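Local coordinates for endoglucanase, glycoside hydrolase family 5 protein (Cytophaga hutchinsonii, PDB 5IHS) that probably hydrolyses internal beta-1,4-glucosidic bonds of cellulose as a family 5 endoglucanase built on a TIM barrel, at residues A[39-44]-A[274-279]; A[77-82]-A[302-307]; A[145-148]-A[152-155]; A[156-161]-A[172-177]. All coordinates share one frame; numbering follows the deposited sequence. Where two conformers were deposited one is given.

Interaction 1. Residues A[39-44]-A[274-279]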
# COMPACT_ATOMS: atom_id res chain seq x y z
N GLY A 39 -3.28 13.26 13.98
CA GLY A 39 -3.17 14.37 13.05
C GLY A 39 -2.68 13.92 11.69
O GLY A 39 -3.26 13.03 11.06
N ASN A 40 -1.60 14.54 11.22
CA ASN A 40 -1.03 14.23 9.91
C ASN A 40 -0.13 13.00 9.93
O ASN A 40 0.48 12.70 8.89
CB ASN A 40 -0.15 15.39 9.40
CG ASN A 40 -0.90 16.69 9.16
OD1 ASN A 40 -0.40 17.75 9.53
ND2 ASN A 40 -2.05 16.63 8.51
N TYR A 41 -0.00 12.29 11.06
CA TYR A 41 1.07 11.31 11.23
C TYR A 41 0.59 9.93 11.62
O TYR A 41 -0.41 9.76 12.33
CB TYR A 41 2.07 11.81 12.28
CG TYR A 41 2.77 13.05 11.78
CD1 TYR A 41 3.83 12.94 10.89
CD2 TYR A 41 2.34 14.31 12.15
CE1 TYR A 41 4.46 14.06 10.39
CE2 TYR A 41 2.96 15.44 11.65
CZ TYR A 41 4.02 15.31 10.77
OH TYR A 41 4.65 16.42 10.27
N MET A 42 1.34 8.94 11.18
CA MET A 42 1.21 7.59 11.69
C MET A 42 2.20 7.42 12.83
O MET A 42 3.38 7.74 12.68
CB MET A 42 1.51 6.58 10.58
CG MET A 42 0.92 5.21 10.82
SD MET A 42 1.02 4.13 9.38
CE MET A 42 2.79 3.93 9.26
N VAL A 43 1.71 6.91 13.96
CA VAL A 43 2.50 6.78 15.18
C VAL A 43 2.40 5.34 15.67
O VAL A 43 1.52 4.58 15.26
CB VAL A 43 2.04 7.77 16.27
CG1 VAL A 43 2.26 9.21 15.78
CG2 VAL A 43 0.59 7.54 16.65
N GLY A 44 3.37 4.96 16.51
CA GLY A 44 3.42 3.64 17.09
C GLY A 44 3.17 3.68 18.60
O GLY A 44 3.20 4.72 19.25
N ALA A 274 9.96 14.41 4.15
CA ALA A 274 9.76 15.63 4.94
C ALA A 274 8.49 15.55 5.78
O ALA A 274 8.44 16.15 6.86
CB ALA A 274 9.70 16.84 4.01
N HIS A 275 7.48 14.84 5.30
CA HIS A 275 6.18 14.71 5.95
C HIS A 275 5.97 13.35 6.59
O HIS A 275 4.87 13.06 7.07
CB HIS A 275 5.07 15.03 4.95
CG HIS A 275 5.11 16.45 4.49
ND1 HIS A 275 4.60 17.48 5.25
CD2 HIS A 275 5.71 17.02 3.42
CE1 HIS A 275 4.82 18.62 4.63
NE2 HIS A 275 5.49 18.37 3.52
N LYS A 276 7.00 12.51 6.61
CA LYS A 276 6.93 11.18 7.21
C LYS A 276 5.76 10.37 6.65
O LYS A 276 5.05 9.66 7.38
CB LYS A 276 6.89 11.26 8.74
CG LYS A 276 8.08 12.02 9.30
CD LYS A 276 7.99 12.19 10.80
CE LYS A 276 9.19 12.95 11.38
NZ LYS A 276 9.76 14.01 10.51
N ILE A 277 5.58 10.43 5.33
CA ILE A 277 4.53 9.70 4.63
C ILE A 277 5.08 8.36 4.15
O ILE A 277 6.11 8.30 3.46
CB ILE A 277 3.97 10.52 3.45
CG1 ILE A 277 3.34 11.81 3.97
CG2 ILE A 277 2.97 9.69 2.66
CD1 ILE A 277 2.93 12.80 2.87
N SER A 278 4.39 7.27 4.52
CA SER A 278 4.81 5.94 4.12
C SER A 278 4.57 5.72 2.63
O SER A 278 3.65 6.29 2.03
CB SER A 278 4.02 4.91 4.92
OG SER A 278 4.32 4.94 6.31
N TYR A 279 5.38 4.83 2.03
CA TYR A 279 5.29 4.62 0.59
C TYR A 279 5.65 3.20 0.16
O TYR A 279 6.55 2.57 0.72
CB TYR A 279 6.11 5.67 -0.17
CG TYR A 279 7.59 5.86 0.12
CD1 TYR A 279 8.56 5.02 -0.41
CD2 TYR A 279 8.04 6.97 0.83
CE1 TYR A 279 9.90 5.25 -0.24
CE2 TYR A 279 9.40 7.22 1.00
CZ TYR A 279 10.33 6.36 0.45
OH TYR A 279 11.67 6.64 0.63
O HOH W 1 2.37 14.25 7.23
O HOH W 2 1.96 10.33 7.60
O HOH W 3 3.01 16.93 7.49
O HOH W 4 4.02 9.50 10.17
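Met42 meets Ser278 at the buried end of this contact, while Tyr41 lies against His275 and Lys276 at its wetter end. In one of the two conformers deposited for Met42, whose chain turns at chi3 (66°), CE sits 3.5 Å from Ser278 OG, a contact that is therefore doubtful. The serine hydroxyl bonds to Leu52 N, and the close packing here rests on Phe245, which touches both side chains.

Toward solvent, Tyr41 and Lys276 run obliquely past each other. Tyr41 CE1 is 4.0 Å from Lys276 CD and 3.5 Å from His275 O, an oxygen of the helix terminus: Lys276, at positive phi, is the C-prime residue of a Schellman motif closing helix 262-274.

No direct hydrogen bond spans the gap; water occupies it. Water 1 lies 2.8 Å from His275 O and within hydrogen-bonding distance of Asn40 O; water 2 lies between Asn40 O and Lys276 O. Water 4 accepts from Met42 N at 2.9 Å and reaches Lys276 O. These three have more acceptors in reach than protons, so their bonds cannot all form at once. Farther out, water 3 stands 2.8 Å from His275 ND1 and is hydrogen-bonded to Tyr41 OH, at 3.3 Å. Since strand 41-44 meets the turn before strand 279-284 mostly backbone to backbone through water, the junction probably depends on ordered solvent more than side-chain complementarity.

Interaction 2. Residues A[77-82]-A[302-307]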
# COMPACT_ATOMS: atom_id res chain seq x y z
N ASP A 77 14.78 -9.21 3.91
CA ASP A 77 16.20 -9.41 4.17
C ASP A 77 17.08 -8.67 3.16
O ASP A 77 18.13 -8.14 3.54
CB ASP A 77 16.57 -10.88 4.10
CG ASP A 77 16.00 -11.71 5.23
OD1 ASP A 77 15.52 -11.14 6.24
OD2 ASP A 77 16.05 -12.95 5.11
N ASP A 78 16.70 -8.67 1.89
CA ASP A 78 17.52 -8.07 0.84
C ASP A 78 17.05 -6.68 0.44
O ASP A 78 17.88 -5.79 0.21
CB ASP A 78 17.57 -8.97 -0.39
CG ASP A 78 18.48 -8.43 -1.46
OD1 ASP A 78 19.71 -8.47 -1.26
OD2 ASP A 78 17.97 -7.92 -2.49
N TRP A 79 15.75 -6.46 0.32
CA TRP A 79 15.24 -5.15 -0.04
C TRP A 79 15.02 -4.24 1.17
O TRP A 79 14.78 -3.05 0.99
CB TRP A 79 13.94 -5.26 -0.85
CG TRP A 79 14.13 -5.80 -2.25
CD1 TRP A 79 14.80 -6.92 -2.62
CD2 TRP A 79 13.64 -5.21 -3.46
NE1 TRP A 79 14.77 -7.08 -3.98
CE2 TRP A 79 14.07 -6.03 -4.52
CE3 TRP A 79 12.90 -4.06 -3.75
CZ2 TRP A 79 13.79 -5.74 -5.85
CZ3 TRP A 79 12.63 -3.78 -5.07
CH2 TRP A 79 13.08 -4.61 -6.10
N LYS A 80 15.05 -4.78 2.39
CA LYS A 80 14.84 -3.99 3.61
C LYS A 80 13.45 -3.35 3.64
O LYS A 80 13.26 -2.27 4.19
CB LYS A 80 15.95 -2.95 3.83
CG LYS A 80 17.36 -3.51 3.67
CD LYS A 80 17.67 -4.70 4.57
CE LYS A 80 19.11 -5.15 4.38
NZ LYS A 80 19.45 -6.37 5.15
N CYS A 81 12.45 -4.05 3.10
CA CYS A 81 11.07 -3.59 3.25
C CYS A 81 10.62 -3.68 4.71
O CYS A 81 10.82 -4.71 5.37
CB CYS A 81 10.13 -4.46 2.42
SG CYS A 81 10.25 -4.28 0.66
N THR A 82 9.94 -2.63 5.17
CA THR A 82 9.24 -2.67 6.45
C THR A 82 7.74 -2.89 6.29
O THR A 82 7.04 -3.06 7.30
CB THR A 82 9.54 -1.42 7.27
OG1 THR A 82 9.17 -0.27 6.51
CG2 THR A 82 11.02 -1.35 7.66
N GLY A 302 12.22 -15.29 -5.11
CA GLY A 302 13.13 -14.23 -4.69
C GLY A 302 14.56 -14.55 -5.08
O GLY A 302 14.82 -15.30 -6.02
N GLY A 303 15.50 -13.97 -4.35
CA GLY A 303 16.91 -14.19 -4.64
C GLY A 303 17.44 -13.41 -5.82
O GLY A 303 18.51 -13.76 -6.35
N TRP A 304 16.76 -12.35 -6.23
CA TRP A 304 17.06 -11.66 -7.48
C TRP A 304 18.40 -10.94 -7.39
O TRP A 304 18.62 -10.09 -6.51
CB TRP A 304 15.95 -10.67 -7.78
CG TRP A 304 14.59 -11.29 -7.70
CD1 TRP A 304 14.15 -12.40 -8.34
CD2 TRP A 304 13.49 -10.82 -6.92
NE1 TRP A 304 12.84 -12.66 -8.00
CE2 TRP A 304 12.41 -11.69 -7.13
CE3 TRP A 304 13.32 -9.73 -6.05
CZ2 TRP A 304 11.19 -11.52 -6.50
CZ3 TRP A 304 12.11 -9.57 -5.43
CH2 TRP A 304 11.05 -10.45 -5.67
N ALA A 305 19.30 -11.27 -8.31
CA ALA A 305 20.61 -10.65 -8.39
C ALA A 305 20.49 -9.37 -9.19
O ALA A 305 19.44 -9.03 -9.73
CB ALA A 305 21.61 -11.63 -9.00
N ASP A 306 21.59 -8.63 -9.28
CA ASP A 306 21.54 -7.34 -9.96
C ASP A 306 21.02 -7.47 -11.38
O ASP A 306 20.23 -6.62 -11.83
CB ASP A 306 22.92 -6.69 -9.93
CG ASP A 306 23.28 -6.17 -8.55
OD1 ASP A 306 22.37 -6.08 -7.68
OD2 ASP A 306 24.45 -5.83 -8.34
N TYR A 307 21.42 -8.52 -12.09
CA TYR A 307 20.98 -8.70 -13.47
C TYR A 307 19.50 -9.06 -13.58
O TYR A 307 18.95 -9.05 -14.69
CB TYR A 307 21.82 -9.79 -14.15
CG TYR A 307 23.25 -9.40 -14.51
CD1 TYR A 307 23.72 -8.10 -14.36
CD2 TYR A 307 24.12 -10.35 -15.01
CE1 TYR A 307 25.03 -7.76 -14.71
CE2 TYR A 307 25.42 -10.02 -15.37
CZ TYR A 307 25.87 -8.72 -15.21
OH TYR A 307 27.16 -8.37 -15.56
O HOH W 5 16.96 -8.64 -4.95
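Trp79 and Trp304 are the two side chains that touch. Trp79 NE1 comes to 3.7 Å from Trp304 CE3, arriving at the edge of the Trp304 indole and near its plane. The benzene part of Trp79 adds an apolar approach, its CZ2 lying 4.0 Å from Trp304 CE3. The ring planes stand at 84° and the approach is oblique.

The indole N-H of Trp79 is used by a water: NE1 donates to water 5 over 2.9 Å. That water donates hydrogen bonds to Asp78 OD2 and to Trp304 O, the latter at 2.7 Å, so three atoms fix its position and tie both segments together beside the rings.

In the TIM barrel these segments are the turn between helix 69-77 and strand 83-89 and the long connection from strand 279-284 to helix 311-329, so the contact spans the seam where the first and last parts of the barrel meet. Trp74 packs against both tryptophans, edge-to-face with Trp304.

Further out, Asp78 OD2 forms a salt bridge to Arg317, which is consistent with the carboxylate being held toward the water. Trp304 NE1 donates to Ser299 O, fixing the turn of that indole, and Gly302 CA lies 3.5 Å above one of its faces, toward the rim. On the other segment, Asp78 O accepts a hydrogen bond from Arg321, which holds the backbone leading into Trp79.

Interaction 3. Residues A[145-148]-A[152-155]; sequences KKYG and NIIY
Apolar packing between Tyr147 and Ile153 carries most of this contact. Both carbons of the longer isoleucine branch, CG1 and CD1, rest on the root of the tyrosine: Ile153 CG1 is 3.8 Å from Tyr147 CB, and CD1 also lies near Tyr147 CG, at 4.1 Å. The partners are CB and CG, hence the base of the side chain and not its hydroxyl end. The two side chains cross at about a right angle. Ile153 places CG1 beside its own backbone N and anti to the carbonyl carbon (chi1 -49°), which sends this branch toward the helix end and leaves CG2 for a second use.

That use is on an aromatic face. CG2 of Ile153 sits 3.5 Å above the plane of the Tyr155 ring, toward its rim, while Lys146 CG covers the centre of one face of Tyr147 from 3.7 Å. Tyr155 reaches across with its far end alone, its OH passing 4.2 Å from Gly148 CA.

The two segments are the end of helix 133-147 and the start of strand 153-156, the return half of a beta-alpha-beta crossover that begins with strand 119-125; three residues between them make the turn from helix into barrel.

No hydrogen bond crosses the contact, and the polar ends point to partners elsewhere. Tyr147 OH bonds to Asn111 OD1, with a weak bond from Lys146 NZ in addition, and Tyr155 OH bonds to Asp186 OD2. Val110 of helix 99-116 packs on both Tyr147 and Ile153.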
# COMPACT_ATOMS: atom_id res chain seq x y z
N LYS A 145 -11.75 -10.66 11.33
CA LYS A 145 -11.99 -11.69 12.33
C LYS A 145 -10.75 -12.55 12.53
O LYS A 145 -10.42 -12.93 13.66
CB LYS A 145 -13.19 -12.55 11.92
CG LYS A 145 -13.60 -13.56 13.00
CD LYS A 145 -14.90 -14.29 12.67
CE LYS A 145 -15.32 -15.21 13.81
NZ LYS A 145 -16.58 -15.97 13.54
N LYS A 146 -10.05 -12.88 11.45
CA LYS A 146 -8.89 -13.75 11.57
C LYS A 146 -7.68 -13.02 12.14
O LYS A 146 -6.97 -13.56 12.99
CB LYS A 146 -8.55 -14.35 10.21
CG LYS A 146 -7.34 -15.28 10.25
CD LYS A 146 -7.21 -16.12 9.00
CE LYS A 146 -6.09 -17.16 9.11
NZ LYS A 146 -5.79 -17.78 7.80
N TYR A 147 -7.43 -11.79 11.68
CA TYR A 147 -6.18 -11.10 11.98
C TYR A 147 -6.36 -9.90 12.90
O TYR A 147 -5.39 -9.17 13.14
CB TYR A 147 -5.52 -10.67 10.67
CG TYR A 147 -5.13 -11.82 9.76
CD1 TYR A 147 -4.10 -12.67 10.11
CD2 TYR A 147 -5.78 -12.05 8.57
CE1 TYR A 147 -3.71 -13.72 9.28
CE2 TYR A 147 -5.41 -13.09 7.73
CZ TYR A 147 -4.38 -13.93 8.10
OH TYR A 147 -4.03 -14.97 7.25
N GLY A 148 -7.56 -9.70 13.45
CA GLY A 148 -7.88 -8.45 14.12
C GLY A 148 -6.99 -8.11 15.30
O GLY A 148 -6.77 -6.93 15.60
N ASN A 152 0.55 -6.22 12.78
CA ASN A 152 1.13 -6.09 11.45
C ASN A 152 0.15 -5.54 10.41
O ASN A 152 0.60 -5.10 9.35
CB ASN A 152 1.59 -7.46 10.95
CG ASN A 152 2.46 -8.19 11.93
OD1 ASN A 152 2.03 -8.51 13.05
ND2 ASN A 152 3.68 -8.53 11.51
N ILE A 153 -1.15 -5.63 10.66
CA ILE A 153 -2.17 -5.48 9.63
C ILE A 153 -2.51 -4.01 9.39
O ILE A 153 -2.82 -3.28 10.33
CB ILE A 153 -3.45 -6.23 10.03
CG1 ILE A 153 -3.18 -7.67 10.49
CG2 ILE A 153 -4.49 -6.13 8.91
CD1 ILE A 153 -2.60 -8.55 9.44
N ILE A 154 -2.54 -3.63 8.11
CA ILE A 154 -3.09 -2.37 7.62
C ILE A 154 -4.11 -2.73 6.54
O ILE A 154 -3.81 -3.54 5.65
CB ILE A 154 -1.98 -1.49 7.03
CG1 ILE A 154 -0.91 -1.17 8.09
CG2 ILE A 154 -2.55 -0.21 6.42
CD1 ILE A 154 0.39 -0.66 7.51
N TYR A 155 -5.32 -2.17 6.62
CA TYR A 155 -6.36 -2.45 5.64
C TYR A 155 -6.44 -1.32 4.62
O TYR A 155 -6.36 -0.15 4.98
CB TYR A 155 -7.73 -2.59 6.31
CG TYR A 155 -7.79 -3.62 7.41
CD1 TYR A 155 -8.06 -4.95 7.13
CD2 TYR A 155 -7.58 -3.26 8.73
CE1 TYR A 155 -8.13 -5.89 8.14
CE2 TYR A 155 -7.65 -4.20 9.75
CZ TYR A 155 -7.92 -5.51 9.45
OH TYR A 155 -7.98 -6.46 10.44

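Interaction 4. Residues A[156-161]-A[172-177]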
# COMPACT_ATOMS: atom_id res chain seq x y z
N GLU A 156 -6.63 -1.67 3.34
CA GLU A 156 -6.79 -0.69 2.26
C GLU A 156 -8.05 -1.08 1.50
O GLU A 156 -8.07 -2.04 0.72
CB GLU A 156 -5.53 -0.65 1.39
CG GLU A 156 -5.66 0.28 0.19
CD GLU A 156 -4.42 0.35 -0.67
OE1 GLU A 156 -3.46 -0.43 -0.44
OE2 GLU A 156 -4.39 1.22 -1.58
N VAL A 157 -9.14 -0.35 1.74
CA VAL A 157 -10.47 -0.82 1.37
C VAL A 157 -10.90 -0.53 -0.06
O VAL A 157 -11.89 -1.11 -0.53
CB VAL A 157 -11.55 -0.31 2.35
CG1 VAL A 157 -11.26 -0.83 3.76
CG2 VAL A 157 -11.66 1.21 2.33
N TYR A 158 -10.19 0.34 -0.78
CA TYR A 158 -10.62 0.72 -2.13
C TYR A 158 -9.41 1.34 -2.85
O TYR A 158 -9.23 2.56 -2.82
CB TYR A 158 -11.78 1.71 -2.06
CG TYR A 158 -12.51 2.01 -3.35
CD1 TYR A 158 -11.98 1.69 -4.59
CD2 TYR A 158 -13.76 2.62 -3.32
CE1 TYR A 158 -12.66 1.99 -5.76
CE2 TYR A 158 -14.45 2.92 -4.48
CZ TYR A 158 -13.90 2.60 -5.70
OH TYR A 158 -14.54 2.88 -6.88
N ASN A 159 -8.62 0.50 -3.53
CA ASN A 159 -7.39 0.93 -4.19
C ASN A 159 -7.50 2.29 -4.90
O ASN A 159 -6.84 3.26 -4.48
CB ASN A 159 -6.98 -0.14 -5.20
CG ASN A 159 -5.84 0.29 -6.09
OD1 ASN A 159 -4.85 0.82 -5.61
ND2 ASN A 159 -5.97 0.08 -7.40
N GLU A 160 -8.29 2.35 -5.97
CA GLU A 160 -8.29 3.50 -6.88
C GLU A 160 -9.69 3.75 -7.42
O GLU A 160 -10.04 3.30 -8.53
CB GLU A 160 -7.31 3.32 -8.03
CG GLU A 160 -5.89 3.68 -7.65
CD GLU A 160 -4.93 3.64 -8.82
OE1 GLU A 160 -5.37 3.39 -9.96
OE2 GLU A 160 -3.72 3.88 -8.60
N PRO A 161 -10.50 4.51 -6.70
CA PRO A 161 -11.70 5.07 -7.30
C PRO A 161 -11.34 5.81 -8.59
O PRO A 161 -10.25 6.36 -8.73
CB PRO A 161 -12.23 6.02 -6.23
CG PRO A 161 -11.64 5.51 -4.93
CD PRO A 161 -10.28 4.99 -5.33
N LYS A 172 -17.03 7.64 0.23
CA LYS A 172 -17.16 7.75 1.69
C LYS A 172 -18.22 6.81 2.23
O LYS A 172 -17.93 6.08 3.20
CB LYS A 172 -17.36 9.21 2.12
CG LYS A 172 -17.27 9.38 3.62
CD LYS A 172 -17.51 10.81 4.09
CE LYS A 172 -17.22 10.93 5.58
NZ LYS A 172 -17.86 12.08 6.21
N PRO A 173 -19.44 6.76 1.69
CA PRO A 173 -20.43 5.80 2.22
C PRO A 173 -19.98 4.35 2.09
O PRO A 173 -20.20 3.55 3.01
CB PRO A 173 -21.70 6.11 1.42
CG PRO A 173 -21.51 7.47 0.90
CD PRO A 173 -20.04 7.65 0.67
N TYR A 174 -19.36 3.99 0.96
CA TYR A 174 -18.81 2.64 0.83
C TYR A 174 -17.80 2.36 1.93
O TYR A 174 -17.85 1.32 2.60
CB TYR A 174 -18.16 2.46 -0.55
CG TYR A 174 -17.17 1.31 -0.56
CD1 TYR A 174 -17.60 0.01 -0.78
CD2 TYR A 174 -15.82 1.52 -0.31
CE1 TYR A 174 -16.71 -1.05 -0.75
CE2 TYR A 174 -14.94 0.47 -0.28
CZ TYR A 174 -15.39 -0.82 -0.49
OH TYR A 174 -14.54 -1.89 -0.47
N ALA A 175 -16.86 3.29 2.13
CA ALA A 175 -15.78 3.06 3.08
C ALA A 175 -16.32 2.97 4.50
O ALA A 175 -15.85 2.14 5.29
CB ALA A 175 -14.73 4.17 2.98
N GLU A 176 -17.27 3.83 4.85
CA GLU A 176 -17.86 3.78 6.18
C GLU A 176 -18.50 2.42 6.47
O GLU A 176 -18.38 1.90 7.58
CB GLU A 176 -18.84 4.94 6.35
CG GLU A 176 -18.11 6.27 6.48
CD GLU A 176 -19.03 7.46 6.50
OE1 GLU A 176 -20.08 7.43 5.82
OE2 GLU A 176 -18.67 8.44 7.18
N GLY A 177 -19.18 1.84 5.48
CA GLY A 177 -19.77 0.53 5.67
C GLY A 177 -18.72 -0.55 5.92
O GLY A 177 -18.91 -1.43 6.77
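Tyr174 projects from its helix as a flat wedge into the notch between Val157 and Tyr158. Its hydroxyl reaches the bottom and donates to Val157 O over 2.8 Å, the carbonyl lying at the ring edge in its plane; the C=O···donor angle is 153°. With CG anti to the backbone N (chi1 159°), the ring extends from the helix far enough for this bond.

Two walls line the notch. Tyr158 turns an edge to the face of Tyr174, an offset edge-to-face pair with planes at 78° and CD2 of Tyr158 3.8 Å from CD2 of Tyr174. Tyr158 CB also meets CE2 of Tyr174, at 3.8 Å. On the other side of the ring plane, Val157 CG2 lies 4.3 Å from Tyr174 CE2, and Ala175 CB packs on the same methyl, also at 4.3 Å. Pro161 CG lies over one face of Tyr158, 3.6 Å above its centre, and Tyr158 OH bonds to Gln130.

The loop after strand 153-156, which carries the Asn-Glu-Pro sequence (Asn159 to Pro161) that in family 5 follows the fourth barrel strand, is packed on helix 167-185 through Val157 and Tyr158; Val178 and Ile182 of that helix also pack on Val157.

Interactions 2 and 4 are buried, and interaction 3 nearly so, whereas interaction 1 is partly open and relies on water. Interactions 3 and 4 follow each other along the chain around strand 153-156: its start rests on helix 133-147, and the loop after its end on helix 167-185; their centres are about 17 Å apart. Interaction 3 is apolar with no bond across, while interaction 4 adds a direct hydrogen bond and an aromatic pair. Interactions 1 and 2 join segments over 200 residues apart and alternate along the chain. Both use water bridges, but interaction 2 sets one beside two tryptophans, and interaction 1 several between backbones. Interactions 2 and 4 lie on opposite sides of the chain's centre.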